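Local coordinates for protein Succinylglutamatedesuccinylase/aspartoacylase (Rhodobacter sphaeroides 2.4.1, PDB 3CDX) that probably hydrolyses carbon-nitrogen bonds of linear amides or ester bonds as a metal-dependent enzyme of the succinylglutamate desuccinylase/aspartoacylase family, at residues Gly39-Pro44 / Asn96-Gln101; His63-Glu68 / Asp103-Pro108. All coordinates share one frame; numbering follows the deposited sequence.

Contact 1 of 2, residues Gly39-Pro44 / Asn96-Gln101; sequences GTVEIP and NMPAIQ
Met97, in the first turn of the short helix 97-102, packs against Val41, Ile43 and Pro44 of strand 40-50, giving an apolar helix-on-strand contact in the alpha/beta fold of the zinc exopeptidase clan. The axes of strand 40-44 and helix 97-101 approach to 9.7 Å and lie almost perpendicular, at 92°, so the strand meets little more than the leading turn of the helix. Followed outward, Met97 touches the strand mainly through its first two carbons. Its CB presses on Val41 CG2 at 3.5 Å, tighter than ordinary van der Waals contact, and also meets Ile43 CD1 at 4.0 Å. With CG2 anti to its backbone N, Val41 directs this branch to the helix. One bond further out, Met97 CG lies 3.5 Å from Glu42 O, a close approach of a methylene to a backbone carbonyl. Pro44 CD comes to 4.2 Å from Met97 CG, its ring crossing the methionine chain at about a right angle. Two successive bends, chi2 -57° and chi3 -51°, then turn the thioether off the strand. Met97 SD carries CE back over its own helix. Beside this, Pro98 offers CD to Val41 CG2 at 4.2 Å, and Phe126 of helix 126-138 packs on both Val41 and Pro98. The edges of the contact reach other chains: Val300 of the second subunit packs on Pro44, and Glu42 turns its carboxylate away to a salt bridge with Arg329 of the third subunit. No hydrogen bond joins the two segments, which meet by apolar packing and the one methylene-to-carbonyl approach. The methionine chain ends with Met97 CE 4.0 Å from Gln101 CG, one helical turn further along.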
loop_
_atom_site.group_PDB
_atom_site.type_symbol
_atom_site.label_atom_id
_atom_site.label_comp_id
_atom_site.label_asym_id
_atom_site.label_seq_id
_atom_site.Cartn_x
_atom_site.Cartn_y
_atom_site.Cartn_z
ATOM N N GLY A 39 2.119 -6.594 21.566
ATOM C CA GLY A 39 1.033 -7.467 21.119
ATOM C C GLY A 39 1.500 -8.904 20.950
ATOM O O GLY A 39 2.716 -9.173 20.873
ATOM N N THR A 40 0.537 -9.829 20.880
ATOM C CA THR A 40 0.831 -11.256 20.745
ATOM C C THR A 40 -0.153 -11.900 19.757
ATOM O O THR A 40 -1.305 -11.454 19.627
ATOM C CB THR A 40 0.739 -12.051 22.107
ATOM O OG1 THR A 40 -0.619 -12.134 22.544
ATOM C CG2 THR A 40 1.556 -11.434 23.238
ATOM N N VAL A 41 0.285 -12.938 19.052
ATOM C CA VAL A 41 -0.656 -13.758 18.317
ATOM C C VAL A 41 -0.719 -15.140 19.002
ATOM O O VAL A 41 0.313 -15.760 19.281
ATOM C CB VAL A 41 -0.288 -13.810 16.802
ATOM C CG1 VAL A 41 1.062 -14.270 16.649
ATOM C CG2 VAL A 41 -1.201 -14.739 16.028
ATOM N N GLU A 42 -1.929 -15.605 19.281
ATOM C CA GLU A 42 -2.143 -16.908 19.902
ATOM C C GLU A 42 -2.246 -18.012 18.850
ATOM O O GLU A 42 -3.118 -17.984 17.954
ATOM C CB GLU A 42 -3.408 -16.881 20.769
ATOM C CG GLU A 42 -3.209 -16.042 22.045
ATOM C CD GLU A 42 -4.501 -15.681 22.794
ATOM O OE1 GLU A 42 -5.616 -16.026 22.361
ATOM O OE2 GLU A 42 -4.384 -15.009 23.834
ATOM N N ILE A 43 -1.365 -18.998 18.990
ATOM C CA ILE A 43 -1.292 -20.100 18.054
ATOM C C ILE A 43 -1.859 -21.329 18.784
ATOM O O ILE A 43 -1.244 -21.829 19.722
ATOM C CB ILE A 43 0.170 -20.392 17.605
ATOM C CG1 ILE A 43 0.953 -19.134 17.218
ATOM C CG2 ILE A 43 0.212 -21.518 16.504
ATOM C CD1 ILE A 43 0.724 -18.531 15.854
ATOM N N PRO A 44 -3.032 -21.813 18.359
ATOM C CA PRO A 44 -3.621 -22.995 19.029
ATOM C C PRO A 44 -2.764 -24.287 19.010
ATOM O O PRO A 44 -2.259 -24.691 17.960
ATOM C CB PRO A 44 -4.968 -23.197 18.306
ATOM C CG PRO A 44 -4.907 -22.362 17.065
ATOM C CD PRO A 44 -3.905 -21.275 17.287
ATOM N N ASN A 96 0.256 -20.603 11.031
ATOM C CA ASN A 96 0.572 -19.250 10.576
ATOM C C ASN A 96 -0.655 -18.370 10.722
ATOM O O ASN A 96 -1.295 -17.975 9.725
ATOM C CB ASN A 96 1.035 -19.351 9.114
ATOM C CG ASN A 96 1.795 -18.120 8.631
ATOM O OD1 ASN A 96 1.862 -17.089 9.319
ATOM N ND2 ASN A 96 2.358 -18.221 7.419
ATOM N N MET A 97 -1.012 -18.082 11.968
ATOM C CA MET A 97 -2.247 -17.340 12.265
ATOM C C MET A 97 -2.435 -16.020 11.510
ATOM O O MET A 97 -3.515 -15.767 10.976
ATOM C CB MET A 97 -2.394 -17.105 13.768
ATOM C CG MET A 97 -3.130 -18.279 14.485
ATOM S SD MET A 97 -4.809 -18.642 13.828
ATOM C CE MET A 97 -5.649 -17.138 13.786
ATOM N N PRO A 98 -1.374 -15.178 11.427
ATOM C CA PRO A 98 -1.603 -13.937 10.633
ATOM C C PRO A 98 -1.960 -14.173 9.162
ATOM O O PRO A 98 -2.784 -13.434 8.587
ATOM C CB PRO A 98 -0.275 -13.160 10.783
ATOM C CG PRO A 98 0.403 -13.772 12.068
ATOM C CD PRO A 98 -0.011 -15.232 12.026
ATOM N N ALA A 99 -1.352 -15.175 8.534
ATOM C CA ALA A 99 -1.647 -15.460 7.119
ATOM C C ALA A 99 -3.011 -16.121 6.976
ATOM O O ALA A 99 -3.680 -15.999 5.935
ATOM C CB ALA A 99 -0.548 -16.352 6.507
ATOM N N ILE A 100 -3.401 -16.860 8.016
ATOM C CA ILE A 100 -4.731 -17.462 8.093
ATOM C C ILE A 100 -5.790 -16.336 8.088
ATOM O O ILE A 100 -6.760 -16.366 7.309
ATOM C CB ILE A 100 -4.826 -18.383 9.336
ATOM C CG1 ILE A 100 -4.017 -19.652 9.079
ATOM C CG2 ILE A 100 -6.302 -18.748 9.691
ATOM C CD1 ILE A 100 -3.956 -20.611 10.276
ATOM N N GLN A 101 -5.544 -15.316 8.909
ATOM C CA GLN A 101 -6.455 -14.170 9.008
ATOM C C GLN A 101 -6.568 -13.449 7.692
ATOM O O GLN A 101 -7.675 -13.093 7.271
ATOM C CB GLN A 101 -6.028 -13.237 10.146
ATOM C CG GLN A 101 -6.256 -13.949 11.478
ATOM C CD GLN A 101 -5.804 -13.186 12.712
ATOM O OE1 GLN A 101 -6.591 -13.018 13.649
ATOM N NE2 GLN A 101 -4.526 -12.757 12.742
#

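Contact 2 of 2, residues His63-Glu68 / Asp103-Pro108; sequences HGDEYE and DTRLSP. With CA (calcium ion), chain G.
Gly64 and Thr104 bring two loops together at backbone level, Gly64 N lying 3.0 Å from Thr104 O, with His63 to Glu66 folded as a type I beta turn and Asp103 ending its helix in a Schellman motif. Arg105 carries most of the side-chain contact. With CG anti to the backbone N (chi1 -171°) and the chain extended to NE, it runs alongside His63 in the same direction. Its guanidinium stacks on the imidazole, centres 3.9 Å apart and planes at 29°, while CG makes a CH-pi contact over the same ring, 3.8 Å from the His63 centroid. His63 ND1 binds the calcium ion at 2.4 Å; Glu66 ligates it through both carboxylate oxygens, and His149 completes the protein ligands. Asp113 accepts a hydrogen bond from His63 NE2 and forms a salt bridge with Arg105 NE. Arg105 NH1 donates to a water 3.0 Å away that also lies beside Asp65 OD1 and Glu66 OE2; Asp65 OD2 is hydrogen-bonded to His153. A leucine in place of Arg105 would probably leave the metal-binding His63 without its stacked guanidinium and Asp113 without its salt-bridge mate. Tyr67 OH is hydrogen-bonded to Asp103 OD1 at 2.6 Å, on its syn lone pair. The metal-binding loop lies between strand 55-60 and helix 68-79 and packs on the loop leading from helix 97-102 towards helix 126-138.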
loop_
_atom_site.group_PDB
_atom_site.type_symbol
_atom_site.label_atom_id
_atom_site.label_comp_id
_atom_site.label_asym_id
_atom_site.label_seq_id
_atom_site.Cartn_x
_atom_site.Cartn_y
_atom_site.Cartn_z
ATOM N N HIS A 63 0.522 -22.446 5.569
ATOM C CA HIS A 63 0.083 -21.411 4.648
ATOM C C HIS A 63 -1.354 -21.057 4.980
ATOM O O HIS A 63 -2.184 -21.939 5.204
ATOM C CB HIS A 63 0.241 -21.872 3.187
ATOM C CG HIS A 63 1.678 -21.971 2.753
ATOM N ND1 HIS A 63 2.175 -23.044 2.047
ATOM C CD2 HIS A 63 2.732 -21.140 2.954
ATOM C CE1 HIS A 63 3.471 -22.879 1.831
ATOM N NE2 HIS A 63 3.834 -21.723 2.361
ATOM N N GLY A 64 -1.635 -19.768 5.081
ATOM C CA GLY A 64 -2.926 -19.323 5.584
ATOM C C GLY A 64 -4.114 -19.709 4.713
ATOM O O GLY A 64 -5.241 -19.844 5.231
ATOM N N ASP A 65 -3.866 -19.884 3.415
ATOM C CA ASP A 65 -4.923 -20.195 2.433
ATOM C C ASP A 65 -5.074 -21.700 2.128
ATOM O O ASP A 65 -5.693 -22.087 1.151
ATOM C CB ASP A 65 -4.709 -19.410 1.118
ATOM C CG ASP A 65 -3.376 -19.730 0.429
ATOM O OD1 ASP A 65 -2.461 -20.330 1.032
ATOM O OD2 ASP A 65 -3.227 -19.333 -0.733
ATOM N N GLU A 66 -4.471 -22.546 2.946
ATOM C CA GLU A 66 -4.591 -23.978 2.715
ATOM C C GLU A 66 -5.416 -24.538 3.849
ATOM O O GLU A 66 -4.904 -24.709 4.929
ATOM C CB GLU A 66 -3.213 -24.585 2.614
ATOM C CG GLU A 66 -2.498 -24.010 1.443
ATOM C CD GLU A 66 -1.069 -24.428 1.335
ATOM O OE1 GLU A 66 -0.652 -25.361 2.078
ATOM O OE2 GLU A 66 -0.365 -23.782 0.515
ATOM N N TYR A 67 -6.702 -24.789 3.560
ATOM C CA TYR A 67 -7.774 -24.969 4.565
ATOM C C TYR A 67 -7.956 -26.363 5.132
ATOM O O TYR A 67 -8.354 -26.515 6.303
ATOM C CB TYR A 67 -9.127 -24.552 3.972
ATOM C CG TYR A 67 -9.090 -23.215 3.268
ATOM C CD1 TYR A 67 -8.705 -22.035 3.951
ATOM C CD2 TYR A 67 -9.454 -23.122 1.925
ATOM C CE1 TYR A 67 -8.681 -20.800 3.275
ATOM C CE2 TYR A 67 -9.405 -21.919 1.231
ATOM C CZ TYR A 67 -9.042 -20.761 1.900
ATOM O OH TYR A 67 -9.001 -19.593 1.136
ATOM N N GLU A 68 -7.684 -27.385 4.305
ATOM C CA GLU A 68 -8.108 -28.744 4.678
ATOM C C GLU A 68 -7.448 -29.257 5.966
ATOM O O GLU A 68 -8.119 -29.867 6.818
ATOM C CB GLU A 68 -7.946 -29.707 3.482
ATOM C CG GLU A 68 -9.064 -29.564 2.453
ATOM C CD GLU A 68 -9.039 -28.253 1.634
ATOM O OE1 GLU A 68 -8.209 -27.335 1.850
ATOM O OE2 GLU A 68 -9.905 -28.136 0.754
ATOM N N ASP A 103 -5.962 -14.814 4.846
ATOM C CA ASP A 103 -6.263 -15.803 3.797
ATOM C C ASP A 103 -5.196 -15.801 2.713
ATOM O O ASP A 103 -5.494 -15.867 1.525
ATOM C CB ASP A 103 -7.693 -15.652 3.210
ATOM C CG ASP A 103 -8.138 -16.879 2.355
ATOM O OD1 ASP A 103 -7.464 -17.924 2.380
ATOM O OD2 ASP A 103 -9.198 -16.827 1.686
ATOM N N THR A 104 -3.928 -15.736 3.112
ATOM C CA THR A 104 -2.867 -15.696 2.112
ATOM C C THR A 104 -1.814 -16.760 2.376
ATOM O O THR A 104 -1.686 -17.246 3.487
ATOM C CB THR A 104 -2.162 -14.275 2.021
ATOM O OG1 THR A 104 -1.657 -13.922 3.308
ATOM C CG2 THR A 104 -3.144 -13.198 1.583
ATOM N N ARG A 105 -1.050 -17.081 1.331
ATOM C CA ARG A 105 0.132 -17.935 1.422
ATOM C C ARG A 105 1.249 -17.233 2.184
ATOM O O ARG A 105 1.828 -17.838 3.105
ATOM C CB ARG A 105 0.625 -18.278 0.024
ATOM C CG ARG A 105 1.708 -19.340 0.024
ATOM C CD ARG A 105 2.184 -19.581 -1.409
ATOM N NE ARG A 105 3.328 -20.488 -1.447
ATOM C CZ ARG A 105 3.227 -21.810 -1.486
ATOM N NH1 ARG A 105 2.032 -22.394 -1.481
ATOM N NH2 ARG A 105 4.318 -22.551 -1.517
ATOM N N LEU A 106 1.564 -15.982 1.784
ATOM C CA LEU A 106 2.642 -15.180 2.374
ATOM C C LEU A 106 2.129 -14.462 3.595
ATOM O O LEU A 106 0.918 -14.190 3.701
ATOM C CB LEU A 106 3.162 -14.098 1.376
ATOM C CG LEU A 106 3.557 -14.558 -0.046
ATOM C CD1 LEU A 106 4.348 -13.472 -0.804
ATOM C CD2 LEU A 106 4.312 -15.848 -0.010
ATOM N N SER A 107 3.044 -14.141 4.507
ATOM C CA SER A 107 2.710 -13.477 5.761
ATOM C C SER A 107 2.413 -11.998 5.576
ATOM O O SER A 107 3.238 -11.279 5.019
ATOM C CB SER A 107 3.891 -13.587 6.720
ATOM O OG SER A 107 3.594 -13.011 7.982
ATOM N N PRO A 108 1.273 -11.518 6.108
ATOM C CA PRO A 108 1.073 -10.055 6.023
ATOM C C PRO A 108 1.923 -9.306 7.081
ATOM O O PRO A 108 1.898 -8.075 7.127
ATOM C CB PRO A 108 -0.431 -9.881 6.361
ATOM C CG PRO A 108 -0.689 -11.019 7.343
ATOM C CD PRO A 108 0.171 -12.196 6.818
HETATM CA CA CA G . 1.449 -25.172 1.279
HETATM O O HOH W 1 -0.696 -21.480 -0.616
HETATM O O HOH W 2 -2.414 -16.772 -1.208
#

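How the contacts relate
Both contacts are buried, but contact 2 lies nearer the chain's centre, its own centre about 11 Å from it against about 18 Å for contact 1. They share one element: helix 97-102 begins in contact 1 and runs directly into the 103-108 loop of contact 2. A probable hydrogen bond from Thr104 N to Ala99 O, 2.8 Å, joins them, and Ile100 CG1 packs on Gly64 CA at 3.7 Å. Chemistry follows position. Contact 1, at a strand, is apolar, with no hydrogen bond between its segments, whereas contact 2, at the calcium site, is built from charge, ring stacking and water. Both also touch the second subunit.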